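Local structure of putative NADH-flavin reductase (Lactobacillus casei ATCC 334, 3H2S) at residues 6-11 against 15-20; 23-28 against 195-200; 102-107 against 143-148; 120-125 against 130-135. The protein binds NADPH in a Rossmann-type fold and is probably an NAD(P)H-dependent oxidoreductase, perhaps a flavin reductase. All coordinates share one frame; numbering follows the deposited sequence.

Contact 1: residues 6-11 against 15-20; sequences LGATGR and AIVAEA. With NDP (NADPH dihydro-nicotinamide-adenine-dinucleotide phosphate), chain C.
The methyl of Ala8 packs against one branch of Val17, with Ala8 CB 3.9 Å from Val17 CG2. This is the apolar contact between residues 6-11 and the helical residues 15-20. In Val17, chi1 of 169° puts CG2 anti to the carbonyl carbon, and this branch meets Ala8. The Ala15 methyl lies 3.7 Å from Arg11 O, within the first helical turn. Beyond this, the loop grips NADPH. Arg11 N donates to the cofactor phosphate oxygen O2A at 2.7 Å, in a nearly straight bond of 164°. The Arg11 chain bends at chi3 and brings NH1 to O2N of the other bridging phosphate at 2.9 Å, in the guanidinium plane; NH2 binds the carbonyl of Phe162. Thr9 OG1 accepts from the ribose O3B at 2.9 Å and donates to O1X of the 2'-phosphate, though that bond is modelled too short for its length to be trusted. A type I turn from Gly7 to Gly10 shapes the loop, and Gly10 N-caps the helix. A side chain on Gly10 would probably run into C5B of the cofactor, and one on Gly7, whose positive phi also favours glycine, would probably be crowded by C4B. This is the glycine-rich dinucleotide-binding loop of the Rossmann fold. It links strand 2-6 to helix 11-22. Val17 also packs on Val5 of that strand, and Ala8 on Ala29 of the adjacent strand 26-31.

Contact 2: residues 23-28 against 195-200; sequences RGHEVL and AILDQL
Arg23 and Leu197 bring the two backbones nearest, their CA atoms 8.3 Å apart, where the chain leaves helix 11-22 and passes helix 189-201. The Arg23 side chain runs extended from CG to NE alongside Leu197, the two pointing in opposite directions. CB of Leu197 sits over the centre of one guanidinium face, 3.5 Å from Arg23 CZ. Arg23 and Asp198 cross at about a right angle. In the guanidinium plane, NH1 and NH2 of Arg23 both reach Asp198 OD1, at 2.9 and 3.0 Å. The grip is end-on, but the carboxylate plane is turned 51° from the guanidinium. NH1 meets OD1 on its anti side, while NH2 comes from above the carboxylate plane. Gly24, with positive phi, is the C-prime residue of a Schellman motif that ends helix 11-22. The salt bridge ties a helix end of the Rossmann fold to helix 189-201. Arg23 also pairs with Glu19 through NE and with Glu201 through NH1, so one arginine serves three carboxylates, and its charge probably offsets their repulsion. Asp198 OD2 binds the Tyr170 hydroxyl. Further along the leucine, His25 ND1 lies 4.1 Å from Leu197 CD1, and both side chains touch Ile3.

Contact 3: residues 102-107 against 143-148; sequences FILGSA and QFLQMN. With NDP (NADPH dihydro-nicotinamide-adenine-dinucleotide phosphate), chain C.
Ser106 N donates to O7N, the carboxamide oxygen of the NADPH nicotinamide, at 2.7 Å and with a bent angle of 137°. The same segment, residues 102-107, packs on residues 143-148 through apolar side chains. Leu145 is the hub. Its CD2 methyl stands over one face of the Phe102 ring, 3.8 Å from the centroid and 15° off the ring normal, a CH-pi contact. The methyl leans toward the CE2 side, with CE2 of Phe102 3.7 Å from Leu145 CD2. The other branch, CD1, lies by the root of the ring, 3.9 Å from Phe102 CB and close to CG and CD2. CD1 also meets Leu104 CD2 at 4.2 Å. In Leu145, CD1 is anti to CA (chi2 176°), and both methyls face Phe102. An alanine in place of Phe102 is likely to open a gap beside Leu145 and leave its CD2 methyl without the ring face it rests on. The ring also touches Ala86 and Leu89 of helix 80-91, and Leu145 packs on Trp153. On the cofactor side of the strand, Ile103 CG2 lies 3.5 Å from the ribose oxygen O4D. Residues 143-148 also pack on the second subunit, Met147, a selenomethionine, against its counterpart. The arrangement is that of a Rossmann-fold strand: one side is covered by helices 132-145 and 80-91, while the chain after the strand's end forms part of the nicotinamide site.

Contact 4: residues 120-125 against 130-135; sequences LDFPES and PWYDGA
Phe122 drives its CE2 corner against the outer rim of the Trp131 indole, 3.6 Å from both CZ3 and CH2 of Trp131. This is the tight part of the contact. The Phe122 ring and the six-membered ring of Trp131 have planes at 90° and centroids 5.6 Å apart, but their meeting is oblique. Phe122 reaches the tryptophan at its edge, near the indole plane. With Trp131 CG between the backbone N and the carbonyl carbon (chi1 52°), the indole lies against Tyr132, whose CB is above one face, toward its rim. The indole also meets the ring of Trp74, and the Trp131 side chain is about 9 Å from the bound NADPH. The Tyr132 contact is looser, its CE1 4.1 Å from Phe122 CD2, edge toward edge. A serine at Phe122 would probably leave the outer edge of the indole without its aromatic neighbour and open a gap beside Tyr132 CE1. Around this cluster the segment 120-125 is open to solvent: Leu120, Asp121, Pro123, Glu124 and Ser125 are all exposed. The aromatic cluster joins the long loop after strand 99-103 to the start of helix 132-145, within a beta-alpha-beta crossover to strand 153-158.

In the fold
Contacts 1 to 3 lie against one Rossmann sheet; contact 4 is at the surface, on the loop and helix that follow strand 99-103. Contact 1 comes first along the chain. Contact 2 follows at once, their centres about 10 Å apart, and then spans most of the chain to helix 189-201. Contacts 3 and 4 fall within that span, and contact 4 within the span of contact 3. Ile16, Ile103 and Ile196 join contacts 1, 2 and 3 by packing. Contacts 3 and 4 share helix 132-145, with centres about 16 Å apart; Ala107 touches both Phe122 and Ala135. Contacts 1 and 3, centres about 20 Å apart, both reach NADPH, one at its phosphates and adenine-side ribose, the other at its nicotinamide and the ribose beside it.

Contact 1: residues 6-11 against 15-20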
# COMPACT_ATOMS: atom_id res chain seq x y z
N LEU A 6 -11.07 9.75 -10.14
CA LEU A 6 -10.50 8.55 -10.73
C LEU A 6 -11.62 7.56 -11.02
O LEU A 6 -12.55 7.42 -10.23
CB LEU A 6 -9.49 7.91 -9.77
CG LEU A 6 -8.04 8.42 -9.67
CD1 LEU A 6 -7.87 9.90 -9.87
CD2 LEU A 6 -7.40 7.94 -8.36
N GLY A 7 -11.59 6.94 -12.20
CA GLY A 7 -12.72 6.12 -12.63
C GLY A 7 -13.94 6.99 -12.92
O GLY A 7 -15.08 6.56 -12.76
N ALA A 8 -13.68 8.17 -13.49
CA ALA A 8 -14.73 9.15 -13.83
C ALA A 8 -15.73 8.65 -14.89
O ALA A 8 -16.88 9.09 -14.90
CB ALA A 8 -14.09 10.47 -14.29
N THR A 9 -15.32 7.71 -15.73
CA THR A 9 -16.20 7.16 -16.77
C THR A 9 -17.06 5.99 -16.28
O THR A 9 -17.98 5.55 -16.99
CB THR A 9 -15.40 6.70 -18.01
OG1 THR A 9 -14.39 5.76 -17.62
CG2 THR A 9 -14.75 7.91 -18.68
N GLY A 10 -16.82 5.56 -15.05
CA GLY A 10 -17.55 4.43 -14.47
C GLY A 10 -18.96 4.81 -14.03
O GLY A 10 -19.39 5.96 -14.17
N ARG A 11 -19.66 3.86 -13.44
CA ARG A 11 -21.04 4.08 -12.99
C ARG A 11 -21.07 5.08 -11.82
O ARG A 11 -21.74 6.10 -11.91
CB ARG A 11 -21.69 2.76 -12.57
CG ARG A 11 -21.69 1.70 -13.72
CD ARG A 11 -22.01 0.30 -13.21
NE ARG A 11 -23.33 0.25 -12.61
CZ ARG A 11 -23.57 0.12 -11.30
NH1 ARG A 11 -22.56 0.02 -10.44
NH2 ARG A 11 -24.82 0.08 -10.87
N ALA A 15 -21.52 9.63 -12.08
CA ALA A 15 -22.52 10.24 -11.21
C ALA A 15 -21.86 11.29 -10.32
O ALA A 15 -22.43 12.37 -10.08
CB ALA A 15 -23.18 9.18 -10.36
N ILE A 16 -20.66 10.98 -9.84
CA ILE A 16 -19.86 11.91 -9.04
C ILE A 16 -19.48 13.16 -9.84
O ILE A 16 -19.57 14.29 -9.34
CB ILE A 16 -18.59 11.24 -8.50
CG1 ILE A 16 -18.97 10.13 -7.49
CG2 ILE A 16 -17.67 12.28 -7.86
CD1 ILE A 16 -17.92 9.00 -7.37
N VAL A 17 -19.08 12.96 -11.09
CA VAL A 17 -18.74 14.09 -11.95
C VAL A 17 -19.93 15.02 -12.13
O VAL A 17 -19.82 16.23 -11.93
CB VAL A 17 -18.20 13.63 -13.34
CG1 VAL A 17 -18.12 14.83 -14.30
CG2 VAL A 17 -16.84 12.98 -13.19
N ALA A 18 -21.11 14.43 -12.35
CA ALA A 18 -22.33 15.21 -12.54
C ALA A 18 -22.71 15.99 -11.28
O ALA A 18 -23.03 17.18 -11.35
CB ALA A 18 -23.49 14.30 -12.98
N GLU A 19 -22.65 15.33 -10.14
CA GLU A 19 -23.01 15.96 -8.88
C GLU A 19 -22.01 17.07 -8.56
O GLU A 19 -22.38 18.13 -8.06
CB GLU A 19 -23.05 14.94 -7.73
CG GLU A 19 -23.46 15.56 -6.38
CD GLU A 19 -24.88 16.13 -6.39
OE1 GLU A 19 -25.67 15.75 -7.29
OE2 GLU A 19 -25.21 16.97 -5.51
N ALA A 20 -20.73 16.81 -8.82
CA ALA A 20 -19.69 17.83 -8.64
C ALA A 20 -19.97 19.08 -9.47
O ALA A 20 -19.81 20.20 -8.98
CB ALA A 20 -18.33 17.27 -8.98
PA NDP C . -17.27 0.69 -12.93
O1A NDP C . -17.09 -0.82 -13.27
O2A NDP C . -18.43 1.42 -13.52
O5B NDP C . -15.80 1.17 -13.62
C5B NDP C . -15.07 1.95 -12.64
C4B NDP C . -13.91 2.76 -13.35
O4B NDP C . -12.74 1.97 -13.33
C3B NDP C . -14.19 3.02 -14.87
O3B NDP C . -14.06 4.40 -15.05
C2B NDP C . -13.02 2.22 -15.57
O2B NDP C . -12.55 2.73 -16.77
C1B NDP C . -11.96 2.31 -14.43
N9A NDP C . -10.95 1.25 -14.58
C8A NDP C . -11.22 -0.14 -14.44
N7A NDP C . -10.14 -0.90 -14.59
C5A NDP C . -9.09 0.03 -14.82
C6A NDP C . -7.72 -0.20 -15.02
N6A NDP C . -7.26 -1.48 -15.06
N1A NDP C . -6.95 0.85 -15.48
C2A NDP C . -7.50 2.10 -15.39
N3A NDP C . -8.76 2.46 -15.01
C4A NDP C . -9.57 1.37 -14.81
O3 NDP C . -17.48 0.54 -11.37
PN NDP C . -18.54 0.97 -10.23
O1N NDP C . -18.89 2.46 -10.41
O2N NDP C . -19.70 0.05 -10.48
O5D NDP C . -17.90 0.82 -8.73
C5D NDP C . -17.24 1.91 -8.08
C4D NDP C . -16.81 1.41 -6.69
O4D NDP C . -17.97 0.84 -6.11
C3D NDP C . -15.67 0.35 -6.62
O3D NDP C . -14.91 0.54 -5.49
C2D NDP C . -16.52 -0.98 -6.58
O2D NDP C . -15.83 -2.01 -5.92
C1D NDP C . -17.68 -0.46 -5.66
N1N NDP C . -18.81 -1.40 -5.65
C2N NDP C . -19.07 -2.08 -4.39
C3N NDP C . -20.09 -3.21 -4.48
C7N NDP C . -20.68 -3.50 -3.11
O7N NDP C . -19.94 -3.50 -2.13
N7N NDP C . -22.00 -3.91 -3.02
C4N NDP C . -21.13 -3.19 -5.59
C5N NDP C . -20.61 -2.70 -6.92
C6N NDP C . -19.46 -1.71 -6.91
P2B NDP C . -13.37 2.49 -18.15
O1X NDP C . -14.68 3.34 -18.12
O2X NDP C . -12.52 3.16 -19.29
O3X NDP C . -13.67 1.04 -18.39

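Contact 2: residues 23-28 against 195-200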
# COMPACT_ATOMS: atom_id res chain seq x y z
N ARG A 23 -22.80 21.13 -8.29
CA ARG A 23 -22.44 21.86 -7.08
C ARG A 23 -21.35 22.89 -7.32
O ARG A 23 -20.75 23.39 -6.37
CB ARG A 23 -22.00 20.87 -6.00
CG ARG A 23 -23.14 20.05 -5.44
CD ARG A 23 -22.70 19.30 -4.18
NE ARG A 23 -23.69 18.30 -3.82
CZ ARG A 23 -23.78 17.73 -2.63
NH1 ARG A 23 -23.07 18.20 -1.60
NH2 ARG A 23 -24.69 16.79 -2.43
N GLY A 24 -21.03 23.14 -8.59
CA GLY A 24 -20.17 24.27 -8.96
C GLY A 24 -18.68 24.03 -8.76
O GLY A 24 -17.90 24.97 -8.61
N HIS A 25 -18.27 22.76 -8.75
CA HIS A 25 -16.85 22.43 -8.61
C HIS A 25 -16.19 22.18 -9.97
O HIS A 25 -16.85 21.77 -10.93
CB HIS A 25 -16.68 21.24 -7.68
CG HIS A 25 -17.11 21.51 -6.28
ND1 HIS A 25 -18.31 21.05 -5.78
CD2 HIS A 25 -16.63 22.38 -5.36
CE1 HIS A 25 -18.49 21.55 -4.56
NE2 HIS A 25 -17.51 22.39 -4.31
N GLU A 26 -14.89 22.47 -10.04
CA GLU A 26 -14.11 22.22 -11.24
C GLU A 26 -13.66 20.76 -11.24
O GLU A 26 -13.00 20.31 -10.30
CB GLU A 26 -12.87 23.12 -11.28
CG GLU A 26 -12.05 22.96 -12.55
CD GLU A 26 -10.72 23.68 -12.47
OE1 GLU A 26 -10.53 24.47 -11.52
OE2 GLU A 26 -9.87 23.46 -13.36
N VAL A 27 -14.06 20.01 -12.26
CA VAL A 27 -13.78 18.58 -12.29
C VAL A 27 -12.61 18.29 -13.21
O VAL A 27 -12.52 18.83 -14.31
CB VAL A 27 -15.01 17.77 -12.74
CG1 VAL A 27 -14.64 16.30 -12.95
CG2 VAL A 27 -16.13 17.90 -11.68
N LEU A 28 -11.71 17.42 -12.75
CA LEU A 28 -10.72 16.81 -13.62
C LEU A 28 -10.96 15.31 -13.66
O LEU A 28 -10.84 14.63 -12.64
CB LEU A 28 -9.31 17.08 -13.10
CG LEU A 28 -8.19 16.45 -13.94
CD1 LEU A 28 -8.22 16.96 -15.38
CD2 LEU A 28 -6.84 16.65 -13.32
N ALA A 195 -23.65 11.62 -1.20
CA ALA A 195 -22.88 11.34 0.02
C ALA A 195 -21.42 11.75 -0.11
O ALA A 195 -20.82 12.27 0.82
CB ALA A 195 -23.00 9.84 0.39
N ILE A 196 -20.81 11.44 -1.25
CA ILE A 196 -19.45 11.82 -1.52
C ILE A 196 -19.24 13.33 -1.54
O ILE A 196 -18.36 13.85 -0.85
CB ILE A 196 -18.95 11.17 -2.82
CG1 ILE A 196 -18.82 9.65 -2.60
CG2 ILE A 196 -17.61 11.79 -3.24
CD1 ILE A 196 -18.48 8.85 -3.86
N LEU A 197 -20.10 14.04 -2.28
CA LEU A 197 -20.00 15.48 -2.38
C LEU A 197 -20.33 16.14 -1.05
O LEU A 197 -19.74 17.15 -0.70
CB LEU A 197 -20.87 16.04 -3.50
CG LEU A 197 -20.14 16.24 -4.84
CD1 LEU A 197 -18.96 17.20 -4.69
CD2 LEU A 197 -19.68 14.90 -5.41
N ASP A 198 -21.24 15.53 -0.29
CA ASP A 198 -21.54 16.03 1.06
C ASP A 198 -20.28 16.03 1.91
O ASP A 198 -20.03 16.97 2.65
CB ASP A 198 -22.64 15.19 1.72
CG ASP A 198 -24.03 15.62 1.29
OD1 ASP A 198 -24.16 16.60 0.53
OD2 ASP A 198 -25.00 14.96 1.71
N GLN A 199 -19.55 14.92 1.88
CA GLN A 199 -18.30 14.81 2.66
C GLN A 199 -17.25 15.79 2.16
O GLN A 199 -16.52 16.36 2.95
CB GLN A 199 -17.77 13.38 2.61
CG GLN A 199 -18.55 12.41 3.47
CD GLN A 199 -18.46 12.73 4.96
OE1 GLN A 199 -17.44 13.23 5.43
NE2 GLN A 199 -19.55 12.53 5.67
N LEU A 200 -17.11 15.93 0.84
CA LEU A 200 -16.14 16.87 0.29
C LEU A 200 -16.43 18.31 0.75
O LEU A 200 -15.51 19.07 1.08
CB LEU A 200 -16.16 16.81 -1.24
CG LEU A 200 -15.01 16.10 -1.96
CD1 LEU A 200 -14.24 15.15 -1.08
CD2 LEU A 200 -15.46 15.46 -3.27

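Contact 3: residues 102-107 against 143-148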
# COMPACT_ATOMS: atom_id res chain seq x y z
N PHE A 102 -12.53 7.40 -0.76
CA PHE A 102 -12.42 6.07 -1.37
C PHE A 102 -13.75 5.35 -1.23
O PHE A 102 -14.34 5.33 -0.14
CB PHE A 102 -11.33 5.24 -0.67
CG PHE A 102 -9.96 5.81 -0.81
CD1 PHE A 102 -9.12 5.36 -1.81
CD2 PHE A 102 -9.52 6.82 0.04
CE1 PHE A 102 -7.85 5.91 -1.98
CE2 PHE A 102 -8.27 7.42 -0.15
CZ PHE A 102 -7.43 6.95 -1.15
N ILE A 103 -14.27 4.87 -2.36
CA ILE A 103 -15.43 4.00 -2.33
C ILE A 103 -14.95 2.58 -2.04
O ILE A 103 -14.13 2.02 -2.78
CB ILE A 103 -16.22 3.99 -3.65
CG1 ILE A 103 -16.69 5.41 -4.04
CG2 ILE A 103 -17.40 3.05 -3.52
CD1 ILE A 103 -17.49 5.44 -5.34
N LEU A 104 -15.48 2.00 -0.98
CA LEU A 104 -15.04 0.69 -0.53
C LEU A 104 -16.10 -0.36 -0.87
O LEU A 104 -16.94 -0.14 -1.74
CB LEU A 104 -14.75 0.73 0.98
CG LEU A 104 -13.62 1.70 1.37
CD1 LEU A 104 -13.53 1.85 2.88
CD2 LEU A 104 -12.27 1.28 0.78
N GLY A 105 -15.99 -1.53 -0.26
CA GLY A 105 -16.92 -2.61 -0.54
C GLY A 105 -17.85 -2.85 0.64
O GLY A 105 -17.60 -2.39 1.75
N SER A 106 -18.88 -3.65 0.38
CA SER A 106 -19.84 -4.02 1.40
C SER A 106 -19.28 -5.11 2.32
O SER A 106 -19.69 -5.25 3.47
CB SER A 106 -21.12 -4.51 0.70
OG SER A 106 -22.27 -4.07 1.40
N ALA A 107 -18.31 -5.87 1.83
CA ALA A 107 -17.83 -7.05 2.56
C ALA A 107 -16.98 -6.71 3.79
O ALA A 107 -16.74 -7.57 4.64
CB ALA A 107 -17.06 -7.97 1.62
N GLN A 143 -8.33 -1.71 5.23
CA GLN A 143 -7.37 -1.86 6.31
C GLN A 143 -6.13 -1.01 6.06
O GLN A 143 -5.55 -0.47 7.00
CB GLN A 143 -6.97 -3.32 6.47
CG GLN A 143 -8.09 -4.24 6.96
CD GLN A 143 -7.57 -5.61 7.29
OE1 GLN A 143 -7.76 -6.11 8.40
NE2 GLN A 143 -6.78 -6.17 6.38
N PHE A 144 -5.71 -0.94 4.80
CA PHE A 144 -4.55 -0.11 4.43
C PHE A 144 -4.80 1.36 4.77
O PHE A 144 -3.92 2.05 5.27
CB PHE A 144 -4.24 -0.23 2.95
CG PHE A 144 -3.33 0.85 2.45
CD1 PHE A 144 -1.97 0.80 2.69
CD2 PHE A 144 -3.84 1.95 1.74
CE1 PHE A 144 -1.12 1.84 2.30
CE2 PHE A 144 -2.99 2.95 1.28
CZ PHE A 144 -1.64 2.91 1.58
N LEU A 145 -5.98 1.86 4.44
CA LEU A 145 -6.29 3.26 4.71
C LEU A 145 -6.07 3.63 6.18
O LEU A 145 -5.49 4.67 6.49
CB LEU A 145 -7.72 3.60 4.27
CG LEU A 145 -8.01 3.61 2.76
CD1 LEU A 145 -9.50 3.87 2.52
CD2 LEU A 145 -7.17 4.62 1.99
N GLN A 146 -6.43 2.72 7.08
CA GLN A 146 -6.34 2.97 8.52
C GLN A 146 -4.90 3.04 9.02
O GLN A 146 -4.66 3.44 10.15
CB GLN A 146 -7.10 1.90 9.29
CG GLN A 146 -8.60 1.95 9.04
CD GLN A 146 -9.32 0.78 9.65
OE1 GLN A 146 -9.63 -0.20 8.96
NE2 GLN A 146 -9.46 0.81 10.96
N MSE A 147 -3.95 2.61 8.19
CA MSE A 147 -2.53 2.71 8.52
C MSE A 147 -2.01 4.15 8.37
O MSE A 147 -0.84 4.44 8.64
CB MSE A 147 -1.71 1.80 7.60
CG MSE A 147 -2.05 0.34 7.71
SE MSE A 147 -1.08 -0.68 6.36
CE MSE A 147 -1.47 -2.45 7.03
N ASN A 148 -2.89 5.03 7.89
CA ASN A 148 -2.47 6.36 7.48
C ASN A 148 -3.16 7.47 8.27
O ASN A 148 -4.14 8.03 7.82
CB ASN A 148 -2.66 6.53 5.97
CG ASN A 148 -1.92 5.47 5.18
OD1 ASN A 148 -2.52 4.46 4.77
ND2 ASN A 148 -0.60 5.58 5.15
PA NDP C . -17.27 0.69 -12.93
O1A NDP C . -17.09 -0.82 -13.27
O2A NDP C . -18.43 1.42 -13.52
O5B NDP C . -15.80 1.17 -13.62
C5B NDP C . -15.07 1.95 -12.64
C4B NDP C . -13.91 2.76 -13.35
O4B NDP C . -12.74 1.97 -13.33
C3B NDP C . -14.19 3.02 -14.87
O3B NDP C . -14.06 4.40 -15.05
C2B NDP C . -13.02 2.22 -15.57
O2B NDP C . -12.55 2.73 -16.77
C1B NDP C . -11.96 2.31 -14.43
N9A NDP C . -10.95 1.25 -14.58
C8A NDP C . -11.22 -0.14 -14.44
N7A NDP C . -10.14 -0.90 -14.59
C5A NDP C . -9.09 0.03 -14.82
C6A NDP C . -7.72 -0.20 -15.02
N6A NDP C . -7.26 -1.48 -15.06
N1A NDP C . -6.95 0.85 -15.48
C2A NDP C . -7.50 2.10 -15.39
N3A NDP C . -8.76 2.46 -15.01
C4A NDP C . -9.57 1.37 -14.81
O3 NDP C . -17.48 0.54 -11.37
PN NDP C . -18.54 0.97 -10.23
O1N NDP C . -18.89 2.46 -10.41
O2N NDP C . -19.70 0.05 -10.48
O5D NDP C . -17.90 0.82 -8.73
C5D NDP C . -17.24 1.91 -8.08
C4D NDP C . -16.81 1.41 -6.69
O4D NDP C . -17.97 0.84 -6.11
C3D NDP C . -15.67 0.35 -6.62
O3D NDP C . -14.91 0.54 -5.49
C2D NDP C . -16.52 -0.98 -6.58
O2D NDP C . -15.83 -2.01 -5.92
C1D NDP C . -17.68 -0.46 -5.66
N1N NDP C . -18.81 -1.40 -5.65
C2N NDP C . -19.07 -2.08 -4.39
C3N NDP C . -20.09 -3.21 -4.48
C7N NDP C . -20.68 -3.50 -3.11
O7N NDP C . -19.94 -3.50 -2.13
N7N NDP C . -22.00 -3.91 -3.02
C4N NDP C . -21.13 -3.19 -5.59
C5N NDP C . -20.61 -2.70 -6.92
C6N NDP C . -19.46 -1.71 -6.91
P2B NDP C . -13.37 2.49 -18.15
O1X NDP C . -14.68 3.34 -18.12
O2X NDP C . -12.52 3.16 -19.29
O3X NDP C . -13.67 1.04 -18.39

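Contact 4: residues 120-125 against 130-135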
# COMPACT_ATOMS: atom_id res chain seq x y z
N LEU A 120 -14.81 -11.89 7.17
CA LEU A 120 -14.08 -12.79 8.07
C LEU A 120 -14.85 -14.09 8.32
O LEU A 120 -14.25 -15.11 8.66
CB LEU A 120 -13.80 -12.09 9.40
CG LEU A 120 -12.97 -10.81 9.29
CD1 LEU A 120 -12.77 -10.20 10.66
CD2 LEU A 120 -11.64 -11.10 8.62
N ASP A 121 -16.16 -14.06 8.13
CA ASP A 121 -16.99 -15.23 8.39
C ASP A 121 -17.37 -16.00 7.12
O ASP A 121 -18.08 -17.00 7.18
CB ASP A 121 -18.26 -14.82 9.14
CG ASP A 121 -17.96 -14.28 10.52
OD1 ASP A 121 -17.09 -14.85 11.21
OD2 ASP A 121 -18.59 -13.29 10.93
N PHE A 122 -16.94 -15.50 5.96
CA PHE A 122 -17.21 -16.19 4.70
C PHE A 122 -16.64 -17.61 4.73
O PHE A 122 -15.55 -17.84 5.25
CB PHE A 122 -16.63 -15.42 3.52
CG PHE A 122 -17.40 -14.16 3.16
CD1 PHE A 122 -18.51 -13.78 3.90
CD2 PHE A 122 -17.01 -13.38 2.09
CE1 PHE A 122 -19.17 -12.59 3.61
CE2 PHE A 122 -17.68 -12.21 1.77
CZ PHE A 122 -18.78 -11.83 2.52
N PRO A 123 -17.39 -18.57 4.15
CA PRO A 123 -16.91 -19.95 3.97
C PRO A 123 -15.70 -20.01 3.05
O PRO A 123 -15.51 -19.12 2.21
CB PRO A 123 -18.09 -20.64 3.29
CG PRO A 123 -19.27 -19.81 3.59
CD PRO A 123 -18.78 -18.40 3.70
N GLU A 124 -14.94 -21.09 3.14
CA GLU A 124 -13.78 -21.28 2.27
C GLU A 124 -14.19 -21.29 0.81
O GLU A 124 -13.46 -20.80 -0.06
CB GLU A 124 -13.05 -22.57 2.62
CG GLU A 124 -11.62 -22.62 2.11
CD GLU A 124 -11.09 -24.04 2.01
OE1 GLU A 124 -10.09 -24.35 2.70
OE2 GLU A 124 -11.69 -24.85 1.27
N SER A 125 -15.38 -21.82 0.54
CA SER A 125 -15.89 -21.91 -0.82
C SER A 125 -16.03 -20.55 -1.49
O SER A 125 -16.08 -20.47 -2.72
CB SER A 125 -17.23 -22.64 -0.83
OG SER A 125 -18.23 -21.88 -0.17
N PRO A 130 -16.43 -15.50 -8.38
CA PRO A 130 -15.75 -14.48 -9.19
C PRO A 130 -15.64 -13.12 -8.47
O PRO A 130 -14.82 -12.28 -8.87
CB PRO A 130 -16.65 -14.37 -10.44
CG PRO A 130 -17.44 -15.64 -10.46
CD PRO A 130 -17.66 -15.99 -9.02
N TRP A 131 -16.49 -12.88 -7.48
CA TRP A 131 -16.55 -11.59 -6.79
C TRP A 131 -15.55 -11.51 -5.64
O TRP A 131 -15.30 -10.44 -5.10
CB TRP A 131 -17.95 -11.29 -6.28
CG TRP A 131 -18.54 -12.40 -5.44
CD1 TRP A 131 -19.43 -13.35 -5.85
CD2 TRP A 131 -18.28 -12.66 -4.05
NE1 TRP A 131 -19.78 -14.16 -4.79
CE2 TRP A 131 -19.08 -13.77 -3.68
CE3 TRP A 131 -17.50 -12.03 -3.07
CZ2 TRP A 131 -19.10 -14.27 -2.38
CZ3 TRP A 131 -17.52 -12.54 -1.78
CH2 TRP A 131 -18.30 -13.65 -1.45
N TYR A 132 -15.04 -12.67 -5.22
CA TYR A 132 -14.26 -12.73 -4.00
C TYR A 132 -12.95 -11.96 -4.10
O TYR A 132 -12.56 -11.26 -3.18
CB TYR A 132 -13.99 -14.18 -3.60
CG TYR A 132 -13.35 -14.29 -2.25
CD1 TYR A 132 -14.08 -14.08 -1.08
CD2 TYR A 132 -11.98 -14.49 -2.13
CE1 TYR A 132 -13.47 -14.12 0.17
CE2 TYR A 132 -11.36 -14.51 -0.90
CZ TYR A 132 -12.11 -14.35 0.25
OH TYR A 132 -11.47 -14.38 1.47
N ASP A 133 -12.21 -12.20 -5.17
CA ASP A 133 -10.92 -11.53 -5.37
C ASP A 133 -11.01 -10.02 -5.11
O ASP A 133 -10.25 -9.45 -4.31
CB ASP A 133 -10.42 -11.83 -6.79
CG ASP A 133 -9.14 -11.11 -7.15
OD1 ASP A 133 -8.21 -11.00 -6.31
OD2 ASP A 133 -9.01 -10.79 -8.34
N GLY A 134 -11.96 -9.35 -5.77
CA GLY A 134 -12.17 -7.93 -5.53
C GLY A 134 -12.61 -7.58 -4.12
O GLY A 134 -12.11 -6.61 -3.55
N ALA A 135 -13.53 -8.37 -3.55
CA ALA A 135 -13.99 -8.14 -2.18
C ALA A 135 -12.84 -8.23 -1.16
O ALA A 135 -12.71 -7.39 -0.26
CB ALA A 135 -15.11 -9.14 -1.82